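Local structure of phosphoenolpyruvate--glycerone phosphotransferase (Enterococcus faecalis, 3B48) at residues B[11-16]-B[47-52]. The protein probably serves as the DhaM phosphoryl donor of a dihydroxyacetone kinase complex, accepting a phosphoryl group that originates from phosphoenolpyruvate by way of EI and HPr. Residues are numbered along the deposited sequence; the frame is centred on the assembly and turned at random.
Sequences VSHSKM and LGSDPM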
# COMPACT_ATOMS: atom_id res chain seq x y z
N VAL B 11 1.86 1.48 -9.88
CA VAL B 11 2.57 2.77 -10.02
C VAL B 11 2.84 3.45 -8.66
O VAL B 11 1.99 3.49 -7.80
CB VAL B 11 1.81 3.70 -10.98
CG1 VAL B 11 2.68 4.89 -11.36
CG2 VAL B 11 1.35 2.87 -12.21
N SER B 12 4.07 3.93 -8.47
CA SER B 12 4.42 4.58 -7.22
C SER B 12 5.59 5.47 -7.50
O SER B 12 6.22 5.29 -8.52
CB SER B 12 4.79 3.50 -6.17
OG SER B 12 5.11 4.07 -4.91
N HIS B 13 5.91 6.40 -6.61
CA HIS B 13 7.27 6.98 -6.58
C HIS B 13 8.35 5.94 -6.28
O HIS B 13 9.44 6.05 -6.77
CB HIS B 13 7.37 8.10 -5.54
CG HIS B 13 6.89 9.41 -6.04
ND1 HIS B 13 7.47 10.61 -5.66
CD2 HIS B 13 5.89 9.73 -6.89
CE1 HIS B 13 6.84 11.60 -6.25
NE2 HIS B 13 5.88 11.10 -7.01
N SER B 14 8.04 4.95 -5.46
CA SER B 14 9.03 4.02 -4.92
C SER B 14 8.99 2.73 -5.70
O SER B 14 7.95 2.08 -5.78
CB SER B 14 8.73 3.76 -3.42
OG SER B 14 9.47 2.70 -2.84
N LYS B 15 10.14 2.39 -6.30
CA LYS B 15 10.36 1.10 -6.93
C LYS B 15 10.44 0.03 -5.85
O LYS B 15 10.02 -1.11 -6.06
CB LYS B 15 11.62 1.10 -7.82
CG LYS B 15 11.89 -0.28 -8.50
CD LYS B 15 12.99 -0.21 -9.59
CE LYS B 15 13.64 -1.58 -9.91
NZ LYS B 15 12.77 -2.50 -10.71
N MSE B 16 10.95 0.39 -4.68
CA MSE B 16 10.92 -0.54 -3.55
C MSE B 16 9.51 -1.04 -3.21
O MSE B 16 9.31 -2.26 -2.98
CB MSE B 16 11.54 0.08 -2.31
CG MSE B 16 12.96 -0.27 -2.09
SE MSE B 16 13.33 0.11 -0.20
CE MSE B 16 13.66 -1.75 0.40
N LEU B 47 13.12 8.10 -6.94
CA LEU B 47 11.77 8.35 -6.41
C LEU B 47 11.04 9.30 -7.37
O LEU B 47 11.50 10.42 -7.59
CB LEU B 47 11.80 8.93 -4.98
CG LEU B 47 12.18 7.96 -3.83
CD1 LEU B 47 12.79 8.69 -2.61
CD2 LEU B 47 11.02 7.08 -3.41
N GLY B 48 9.94 8.83 -7.95
CA GLY B 48 9.17 9.61 -8.91
C GLY B 48 8.40 8.70 -9.84
O GLY B 48 8.53 7.48 -9.77
N SER B 49 7.58 9.26 -10.72
CA SER B 49 6.84 8.40 -11.63
C SER B 49 6.96 8.80 -13.09
O SER B 49 7.05 9.97 -13.40
CB SER B 49 5.38 8.30 -11.20
OG SER B 49 5.33 7.50 -10.03
N ASP B 50 6.95 7.80 -13.98
CA ASP B 50 7.04 8.01 -15.42
C ASP B 50 5.85 7.33 -16.08
O ASP B 50 5.71 6.10 -15.99
CB ASP B 50 8.36 7.45 -15.97
CG ASP B 50 8.59 7.80 -17.44
OD1 ASP B 50 7.70 8.40 -18.06
OD2 ASP B 50 9.68 7.49 -17.98
N PRO B 51 4.98 8.12 -16.76
CA PRO B 51 3.83 7.52 -17.47
C PRO B 51 4.25 6.61 -18.64
O PRO B 51 3.50 5.73 -19.03
CB PRO B 51 3.06 8.74 -17.98
CG PRO B 51 4.08 9.85 -18.00
CD PRO B 51 5.01 9.58 -16.89
N MSE B 52 5.43 6.83 -19.18
CA MSE B 52 5.95 6.05 -20.30
C MSE B 52 6.25 4.58 -19.91
O MSE B 52 6.31 3.71 -20.75
CB MSE B 52 7.18 6.74 -20.89
CG MSE B 52 7.37 6.52 -22.39
SE MSE B 52 5.90 7.24 -23.48
CE MSE B 52 6.09 9.13 -23.05
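His-13 and Gly-48 meet where two loops of the EIIA-man fold, a parallel sheet in the order 2-1-3-4 with helices packed around it, run almost antiparallel: the CA 11 to 14 and CA 47 to 49 directions are 168° apart. Residues 11-16 run from the end of strand 6-11 into the first turn of helix 15-27, and residues 47-52 lead into helix 51-60. The tight part is the histidine: Gly-48 CA lies 3.7 Å from the centroid of the His-13 ring and only 12° off its normal, a CH-pi contact over the face. The torsion that turns CG away from the carbonyl carbon (chi1 -83°) sets the ring over this glycine, while the backbones join beside it. Gly-48 N donates to His-13 O at 3.1 Å, in the carbonyl plane and on a lone pair, and Leu-47 CA adds a C-H...O contact to the same oxygen. Ser-49 OG makes a weak hydrogen bond to Ser-12 O at 2.8 Å. NE2 of His-13 is hydrogen-bonded to Ser-75 OG, so the ring is held at both a face and a nitrogen. Phosphotransfer in this family runs through histidine, and the position of His-13, in the loop after the first strand, is consistent with that role, as in other EIIA-man domains.

Packing is looser at the Leu-47 methyl edge and from Asp-50 on. Leu-47 CD2 merely brushes Ser-14 CB at 4.0 Å, and Leu-47 also packs on Gln-27 of the second subunit. Past Ser-49 the two segments separate, and Asp-50 turns away to cap its own helix through OD1 and Met-52 N. In residues 11-16, Ser-14 N donates to Ser-12 OG at 3.1 Å, an ST turn; Ser-12 OG is also hydrogen-bonded to Asp-72 OD2.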